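Local coordinates for immunomodulatory active chitinase (Trichuris suis, PDB 6G9C), which probably binds and hydrolyses chitin as a family 18 glycosidase and displays immunomodulatory properties in inflammatory lung disease, at residues A[42-47]-A[82-87]; A[63-68]-A[103-108]; A[76-81]-A[134-139]. All coordinates share one frame; numbering follows the deposited sequence.

Contact 1 of 3, residues A[42-47]-A[82-87]; sequences WAQYRP and EWNDID
At the C-terminal rim of the glycosyl hydrolase family 18 TIM barrel, where the loops of this family surround the substrate cleft, Gln44 and Asn84 join the loop after strand 34-40 to the lead-in of helix 85-94. Their side-chain amides meet head-on and pair reciprocally, with planes 22° apart. Asn84 ND2 gives to Gln44 OE1 at 3.1 Å, somewhat out of the carbonyl plane, and Gln44 NE2 gives to Asn84 OD1 at 3.2 Å, on a lone pair. Gln44 NE2 also donates to the backbone O of Asn41, which sets the flip of the Gln44 amide and, through the pair, that of Asn84. Asn84 occupies the N-cap position of its helix, yet its side chain makes no capping bond there and serves this cross-loop pair. Beside it, the Tyr45 hydroxyl donates to Glu82 OE1 at 2.7 Å, coming from well above the carboxylate plane. Glu82 bends back at its second torsion (chi2 -62°), which brings the carboxylate to the edge of the Tyr45 ring. One face of that ring carries Gln44 CG, 3.7 Å above its centre. A type I turn from Glu82 to Asp85, closed by Asp85 N to Glu82 O, is clasped further by Glu82 N to Asp85 OD2 at 2.7 Å. The indole of Trp83 turns its edge to Tyr45 OH, while Asn84 CB sits 3.5 Å above one face.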
# COMPACT_ATOMS: atom_id res chain seq x y z
N TRP A 42 -4.09 4.89 -21.35
CA TRP A 42 -3.78 4.56 -22.74
C TRP A 42 -2.36 4.93 -23.15
O TRP A 42 -1.94 4.61 -24.27
CB TRP A 42 -4.79 5.22 -23.69
CG TRP A 42 -4.82 6.72 -23.62
CD1 TRP A 42 -4.13 7.60 -24.43
CD2 TRP A 42 -5.60 7.53 -22.73
NE1 TRP A 42 -4.43 8.90 -24.07
CE2 TRP A 42 -5.32 8.89 -23.03
CE3 TRP A 42 -6.51 7.24 -21.70
CZ2 TRP A 42 -5.91 9.95 -22.33
CZ3 TRP A 42 -7.10 8.30 -21.00
CH2 TRP A 42 -6.80 9.63 -21.32
N ALA A 43 -1.59 5.60 -22.27
CA ALA A 43 -0.20 5.93 -22.60
C ALA A 43 0.68 4.69 -22.69
O ALA A 43 1.76 4.75 -23.29
CB ALA A 43 0.35 6.91 -21.56
N GLN A 44 0.22 3.56 -22.13
CA GLN A 44 0.90 2.28 -22.27
C GLN A 44 0.95 1.81 -23.71
O GLN A 44 1.68 0.85 -24.00
CB GLN A 44 0.20 1.21 -21.44
CG GLN A 44 -1.28 1.05 -21.82
CD GLN A 44 -1.94 -0.18 -21.23
OE1 GLN A 44 -1.37 -1.28 -21.26
NE2 GLN A 44 -3.15 -0.02 -20.73
N TYR A 45 0.17 2.40 -24.61
CA TYR A 45 0.16 1.94 -25.99
C TYR A 45 1.07 2.75 -26.90
O TYR A 45 1.22 2.39 -28.07
CB TYR A 45 -1.28 1.97 -26.53
CG TYR A 45 -2.22 1.08 -25.73
CD1 TYR A 45 -1.99 -0.28 -25.60
CD2 TYR A 45 -3.34 1.62 -25.09
CE1 TYR A 45 -2.83 -1.09 -24.85
CE2 TYR A 45 -4.21 0.81 -24.35
CZ TYR A 45 -3.94 -0.54 -24.24
OH TYR A 45 -4.78 -1.35 -23.51
N ARG A 46 1.70 3.81 -26.39
CA ARG A 46 2.63 4.56 -27.22
C ARG A 46 3.91 3.77 -27.47
O ARG A 46 4.33 2.98 -26.62
CB ARG A 46 2.97 5.89 -26.56
CG ARG A 46 1.76 6.60 -26.07
CD ARG A 46 1.83 8.07 -26.33
NE ARG A 46 0.50 8.64 -26.16
CZ ARG A 46 0.12 9.36 -25.11
NH1 ARG A 46 0.96 9.63 -24.13
NH2 ARG A 46 -1.13 9.81 -25.06
N PRO A 47 4.53 3.96 -28.63
CA PRO A 47 5.71 3.16 -28.98
C PRO A 47 6.98 3.69 -28.33
O PRO A 47 7.06 4.83 -27.89
CB PRO A 47 5.79 3.31 -30.50
CG PRO A 47 5.24 4.69 -30.73
CD PRO A 47 4.15 4.88 -29.71
N GLU A 82 -9.56 -0.19 -19.18
CA GLU A 82 -8.58 -0.97 -19.91
C GLU A 82 -8.47 -2.37 -19.33
O GLU A 82 -8.61 -2.57 -18.12
CB GLU A 82 -7.20 -0.28 -19.90
CG GLU A 82 -7.11 0.98 -20.76
CD GLU A 82 -7.35 0.71 -22.24
OE1 GLU A 82 -7.13 -0.43 -22.69
OE2 GLU A 82 -7.77 1.64 -22.95
N TRP A 83 -8.20 -3.33 -20.21
CA TRP A 83 -8.18 -4.74 -19.86
C TRP A 83 -7.24 -5.06 -18.70
O TRP A 83 -7.42 -6.09 -18.05
CB TRP A 83 -7.76 -5.56 -21.08
CG TRP A 83 -6.32 -5.36 -21.43
CD1 TRP A 83 -5.78 -4.32 -22.15
CD2 TRP A 83 -5.22 -6.21 -21.07
NE1 TRP A 83 -4.42 -4.48 -22.26
CE2 TRP A 83 -4.05 -5.63 -21.60
CE3 TRP A 83 -5.12 -7.40 -20.34
CZ2 TRP A 83 -2.79 -6.21 -21.43
CZ3 TRP A 83 -3.87 -7.97 -20.17
CH2 TRP A 83 -2.72 -7.37 -20.72
N ASN A 84 -6.24 -4.21 -18.44
CA ASN A 84 -5.25 -4.49 -17.41
C ASN A 84 -5.23 -3.43 -16.31
O ASN A 84 -4.22 -3.31 -15.61
CB ASN A 84 -3.86 -4.65 -18.04
CG ASN A 84 -3.41 -3.43 -18.83
OD1 ASN A 84 -4.22 -2.57 -19.18
ND2 ASN A 84 -2.11 -3.35 -19.13
N ASP A 85 -6.31 -2.67 -16.15
CA ASP A 85 -6.36 -1.67 -15.08
C ASP A 85 -6.26 -2.34 -13.71
O ASP A 85 -5.31 -2.11 -12.95
CB ASP A 85 -7.65 -0.85 -15.17
CG ASP A 85 -7.58 0.26 -16.21
OD1 ASP A 85 -6.49 0.83 -16.43
OD2 ASP A 85 -8.64 0.58 -16.79
N ILE A 86 -7.26 -3.17 -13.37
CA ILE A 86 -7.35 -3.77 -12.05
C ILE A 86 -6.17 -4.70 -11.80
O ILE A 86 -5.58 -4.69 -10.71
CB ILE A 86 -8.68 -4.52 -11.89
CG1 ILE A 86 -9.83 -3.52 -11.71
CG2 ILE A 86 -8.63 -5.49 -10.72
CD1 ILE A 86 -11.20 -4.12 -12.02
N ASP A 87 -5.79 -5.49 -12.80
CA ASP A 87 -4.76 -6.51 -12.63
C ASP A 87 -3.35 -5.94 -12.61
O ASP A 87 -2.48 -6.49 -11.93
CB ASP A 87 -4.88 -7.56 -13.73
CG ASP A 87 -6.08 -8.47 -13.54
OD1 ASP A 87 -6.70 -8.41 -12.46
OD2 ASP A 87 -6.42 -9.23 -14.47

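Contact 2 of 3, residues A[63-68]-A[103-108]; sequences EYIFYA and LKVLLS
Tyr67 N donates to Leu106 O at 2.7 Å, one of five backbone hydrogen bonds that zip the two strands together. Ile65 N to Lys104 O and Leu106 N to Ile65 O, both 2.8 Å, continue the ladder, with Lys104 N to Glu63 O and Ser108 N to Tyr67 O at its two ends. Four of the donors lie nearly along the C=O axis; the N-H of Ser108 comes in tilted out of the carbonyl plane of Tyr67. These are neighbouring parallel strands, 64-72 and 104-110, of the TIM barrel, and helix 85-94 lies on the chain that links them. Side chains alternate between the two faces of the barrel wall. On the inner one Phe66 and Leu106 lie side by side, CE2 to CD2 4.0 Å, and Leu106 CD1 reaches the edge of the Tyr64 ring. Farther along, Ser108 OG approaches Phe66 CB at 3.6 Å but hydrogen-bonds to Asp149, within the DxxDxDxE signature of the family. The outer face meets helix 85-94: Tyr67, its CG set anti to N (chi1 -166°), packs its ring on Val93, meets Tyr90 edge-to-face, and bonds through OH to Asp85. Near the start of the strands Ile65 CD1 touches Leu103 CD1 at 3.8 Å.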
# COMPACT_ATOMS: atom_id res chain seq x y z
N GLU A 63 1.59 15.43 -5.21
CA GLU A 63 0.98 14.86 -4.00
C GLU A 63 -0.21 13.99 -4.34
O GLU A 63 -0.50 13.03 -3.61
CB GLU A 63 0.56 15.94 -3.01
CG GLU A 63 0.36 15.36 -1.61
CD GLU A 63 -0.20 16.36 -0.62
OE1 GLU A 63 -0.30 17.56 -0.95
OE2 GLU A 63 -0.55 15.92 0.49
N TYR A 64 -0.90 14.29 -5.43
CA TYR A 64 -2.08 13.57 -5.86
C TYR A 64 -1.86 13.10 -7.29
O TYR A 64 -1.51 13.89 -8.16
CB TYR A 64 -3.32 14.48 -5.80
CG TYR A 64 -3.56 15.16 -4.47
CD1 TYR A 64 -2.96 16.38 -4.18
CD2 TYR A 64 -4.39 14.59 -3.52
CE1 TYR A 64 -3.18 17.01 -2.96
CE2 TYR A 64 -4.62 15.22 -2.29
CZ TYR A 64 -4.02 16.42 -2.03
OH TYR A 64 -4.24 17.04 -0.82
N ILE A 65 -2.08 11.81 -7.52
CA ILE A 65 -2.16 11.28 -8.88
C ILE A 65 -3.63 11.01 -9.18
O ILE A 65 -4.32 10.36 -8.37
CB ILE A 65 -1.33 10.00 -9.05
CG1 ILE A 65 0.18 10.35 -9.08
CG2 ILE A 65 -1.75 9.28 -10.33
CD1 ILE A 65 1.04 9.14 -8.93
N PHE A 66 -4.10 11.49 -10.32
CA PHE A 66 -5.47 11.24 -10.77
C PHE A 66 -5.41 10.21 -11.89
O PHE A 66 -4.71 10.40 -12.89
CB PHE A 66 -6.14 12.53 -11.26
CG PHE A 66 -6.21 13.59 -10.21
CD1 PHE A 66 -5.14 14.46 -10.01
CD2 PHE A 66 -7.33 13.71 -9.39
CE1 PHE A 66 -5.19 15.42 -9.02
CE2 PHE A 66 -7.38 14.68 -8.41
CZ PHE A 66 -6.31 15.53 -8.21
N TYR A 67 -6.14 9.10 -11.71
CA TYR A 67 -6.08 7.99 -12.65
C TYR A 67 -7.19 8.14 -13.69
O TYR A 67 -8.37 7.93 -13.38
CB TYR A 67 -6.19 6.66 -11.91
CG TYR A 67 -5.82 5.47 -12.75
CD1 TYR A 67 -6.68 5.01 -13.74
CD2 TYR A 67 -4.58 4.83 -12.59
CE1 TYR A 67 -6.34 3.92 -14.53
CE2 TYR A 67 -4.24 3.74 -13.38
CZ TYR A 67 -5.12 3.30 -14.35
OH TYR A 67 -4.80 2.22 -15.13
N ALA A 68 -6.81 8.50 -14.92
CA ALA A 68 -7.77 8.64 -16.02
C ALA A 68 -7.69 7.42 -16.94
O ALA A 68 -6.62 7.10 -17.46
CB ALA A 68 -7.48 9.92 -16.81
N LEU A 103 1.77 10.00 -0.94
CA LEU A 103 1.07 10.01 -2.22
C LEU A 103 -0.39 9.59 -2.05
O LEU A 103 -0.69 8.61 -1.36
CB LEU A 103 1.78 9.06 -3.19
CG LEU A 103 1.20 8.94 -4.60
CD1 LEU A 103 1.26 10.29 -5.29
CD2 LEU A 103 1.98 7.89 -5.40
N LYS A 104 -1.30 10.34 -2.66
CA LYS A 104 -2.71 9.98 -2.74
C LYS A 104 -3.06 9.70 -4.20
O LYS A 104 -2.66 10.45 -5.09
CB LYS A 104 -3.61 11.09 -2.20
CG LYS A 104 -3.29 11.56 -0.79
CD LYS A 104 -3.36 10.41 0.18
CE LYS A 104 -3.25 10.89 1.62
NZ LYS A 104 -2.48 9.93 2.45
N VAL A 105 -3.83 8.64 -4.45
CA VAL A 105 -4.21 8.25 -5.80
C VAL A 105 -5.73 8.25 -5.89
O VAL A 105 -6.40 7.50 -5.17
CB VAL A 105 -3.65 6.87 -6.18
CG1 VAL A 105 -4.00 6.54 -7.63
CG2 VAL A 105 -2.15 6.81 -5.96
N LEU A 106 -6.27 9.08 -6.78
CA LEU A 106 -7.71 9.22 -6.98
C LEU A 106 -8.09 8.64 -8.33
O LEU A 106 -7.29 8.67 -9.28
CB LEU A 106 -8.15 10.69 -6.91
CG LEU A 106 -8.04 11.43 -5.57
CD1 LEU A 106 -6.63 11.97 -5.35
CD2 LEU A 106 -9.06 12.56 -5.53
N LEU A 107 -9.29 8.09 -8.42
CA LEU A 107 -9.81 7.55 -9.67
C LEU A 107 -10.66 8.61 -10.36
O LEU A 107 -11.59 9.15 -9.75
CB LEU A 107 -10.65 6.30 -9.41
CG LEU A 107 -11.23 5.60 -10.65
CD1 LEU A 107 -10.08 5.13 -11.59
CD2 LEU A 107 -12.10 4.42 -10.21
N SER A 108 -10.35 8.90 -11.62
CA SER A 108 -11.12 9.85 -12.42
C SER A 108 -12.12 9.12 -13.30
O SER A 108 -11.86 8.02 -13.79
CB SER A 108 -10.18 10.71 -13.30
OG SER A 108 -9.39 11.58 -12.50

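Contact 3 of 3, residues A[76-81]-A[134-139]; sequences FTVDQF and SSLVSF
Val78 N donates to Ser135 OG at 2.8 Å along a nearly straight line (167° at the hydrogen), so a helix side chain holds the backbone of an extended segment. Ser135 sends OG anti to its own N (chi1 -179°), out from the helix surface, where it also lies 3.4 Å from Thr77 CB. The Thr77 hydroxyl itself is engaged by Asp75 and Asn73 in the loop before it. Strand 78-79 is the short return arm of a beta-hairpin grown from barrel strand 64-72, and the contact presses it against helix 126-142, one of the outer helices of the TIM barrel. Val78 is the wedge. Its CG2 rests on Leu136 CB at 4.0 Å, and its CG1 stands over one face of Phe139 in a CH-pi contact, 4.3 Å from the ring centroid. The outer end of the phenyl ring reaches the backbone that follows, with Phe139 CZ 3.5 Å from Gln80 N. That N-H is taken by Asp79 OD1 at 2.8 Å, which folds the carboxylate back over its own chain. One turn along the helix from Ser134, Ser138 OG has both Ser134 O and Thr181 O of the second subunit within reach, which places this helix at the dimer interface.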
# COMPACT_ATOMS: atom_id res chain seq x y z
N PHE A 76 -25.16 2.43 -15.19
CA PHE A 76 -24.66 3.38 -14.18
C PHE A 76 -23.70 2.73 -13.19
O PHE A 76 -23.35 3.37 -12.18
CB PHE A 76 -25.81 4.05 -13.40
CG PHE A 76 -26.91 4.58 -14.28
CD1 PHE A 76 -26.61 5.28 -15.45
CD2 PHE A 76 -28.24 4.38 -13.95
CE1 PHE A 76 -27.62 5.77 -16.26
CE2 PHE A 76 -29.25 4.87 -14.76
CZ PHE A 76 -28.93 5.56 -15.92
N THR A 77 -23.25 1.50 -13.42
CA THR A 77 -22.23 0.91 -12.58
C THR A 77 -20.83 1.28 -13.08
O THR A 77 -20.64 1.69 -14.23
CB THR A 77 -22.39 -0.61 -12.51
OG1 THR A 77 -22.24 -1.16 -13.83
CG2 THR A 77 -23.76 -1.00 -11.94
N VAL A 78 -19.84 1.14 -12.20
CA VAL A 78 -18.46 1.55 -12.47
C VAL A 78 -17.60 0.31 -12.69
O VAL A 78 -17.79 -0.72 -12.02
CB VAL A 78 -17.89 2.40 -11.32
CG1 VAL A 78 -16.42 2.75 -11.58
CG2 VAL A 78 -18.71 3.66 -11.15
N ASP A 79 -16.65 0.41 -13.62
CA ASP A 79 -15.74 -0.69 -13.91
C ASP A 79 -14.46 -0.15 -14.55
O ASP A 79 -14.37 1.03 -14.93
CB ASP A 79 -16.40 -1.72 -14.83
CG ASP A 79 -15.85 -3.11 -14.62
OD1 ASP A 79 -14.87 -3.26 -13.85
OD2 ASP A 79 -16.41 -4.06 -15.22
N GLN A 80 -13.47 -1.03 -14.65
CA GLN A 80 -12.22 -0.66 -15.30
C GLN A 80 -12.46 -0.41 -16.78
O GLN A 80 -13.37 -0.98 -17.39
CB GLN A 80 -11.18 -1.77 -15.12
CG GLN A 80 -11.56 -3.07 -15.79
CD GLN A 80 -10.45 -4.10 -15.77
OE1 GLN A 80 -9.40 -3.89 -15.15
NE2 GLN A 80 -10.66 -5.21 -16.46
N PHE A 81 -11.65 0.47 -17.34
CA PHE A 81 -11.77 0.75 -18.76
C PHE A 81 -10.82 -0.11 -19.58
O PHE A 81 -11.23 -0.71 -20.58
CB PHE A 81 -11.50 2.24 -19.03
CG PHE A 81 -12.04 2.72 -20.33
CD1 PHE A 81 -11.40 2.40 -21.52
CD2 PHE A 81 -13.20 3.47 -20.38
CE1 PHE A 81 -11.90 2.84 -22.73
CE2 PHE A 81 -13.70 3.91 -21.59
CZ PHE A 81 -13.06 3.60 -22.76
N SER A 134 -23.21 3.70 -5.02
CA SER A 134 -22.91 2.41 -4.39
C SER A 134 -21.88 1.63 -5.20
O SER A 134 -20.95 1.04 -4.65
CB SER A 134 -24.18 1.58 -4.22
OG SER A 134 -25.04 2.17 -3.27
N SER A 135 -22.05 1.62 -6.53
CA SER A 135 -21.09 0.95 -7.40
C SER A 135 -19.71 1.59 -7.30
O SER A 135 -18.69 0.90 -7.25
CB SER A 135 -21.59 1.00 -8.84
OG SER A 135 -20.70 0.33 -9.71
N LEU A 136 -19.66 2.92 -7.28
CA LEU A 136 -18.39 3.63 -7.24
C LEU A 136 -17.66 3.39 -5.92
O LEU A 136 -16.46 3.11 -5.89
CB LEU A 136 -18.64 5.11 -7.46
CG LEU A 136 -17.47 6.02 -7.14
CD1 LEU A 136 -16.37 5.82 -8.19
CD2 LEU A 136 -17.90 7.48 -7.08
N VAL A 137 -18.39 3.49 -4.80
CA VAL A 137 -17.76 3.33 -3.49
C VAL A 137 -17.15 1.94 -3.36
O VAL A 137 -16.02 1.78 -2.87
CB VAL A 137 -18.78 3.61 -2.37
CG1 VAL A 137 -18.41 2.86 -1.12
CG2 VAL A 137 -18.83 5.09 -2.10
N SER A 138 -17.87 0.92 -3.85
CA SER A 138 -17.32 -0.43 -3.85
C SER A 138 -16.07 -0.52 -4.70
O SER A 138 -15.06 -1.09 -4.28
CB SER A 138 -18.38 -1.42 -4.33
OG SER A 138 -19.51 -1.41 -3.48
N PHE A 139 -16.11 0.06 -5.91
CA PHE A 139 -14.96 -0.02 -6.81
C PHE A 139 -13.75 0.70 -6.22
O PHE A 139 -12.62 0.21 -6.34
CB PHE A 139 -15.32 0.59 -8.17
CG PHE A 139 -14.34 0.26 -9.27
CD1 PHE A 139 -14.43 -0.94 -9.95
CD2 PHE A 139 -13.34 1.17 -9.61
CE1 PHE A 139 -13.52 -1.24 -10.98
CE2 PHE A 139 -12.43 0.88 -10.63
CZ PHE A 139 -12.52 -0.32 -11.31

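How the contacts relate
Contact 2 is the buried core of the barrel wall, held by a backbone ladder and apolar side chains; contact 3 is partly buried on its outside, where one serine-to-backbone bond accompanies valine and phenylalanine packing; contact 1 lies at the surface of the rim, joined mostly by polar side chains. Helix 85-94 ties them together. Asp85 probably bonds to Tyr67 of contact 2, and Ile86 N to Gln80 OE1 of contact 3, while Ile86 CD1 packs on Phe139. Contacts 2 and 3 share the hairpin of strands 64-72 and 78-79 and meet directly where Leu107 CD2 comes 3.5 Å from Phe139 CD2. Along the chain all three pairs of contacts interleave.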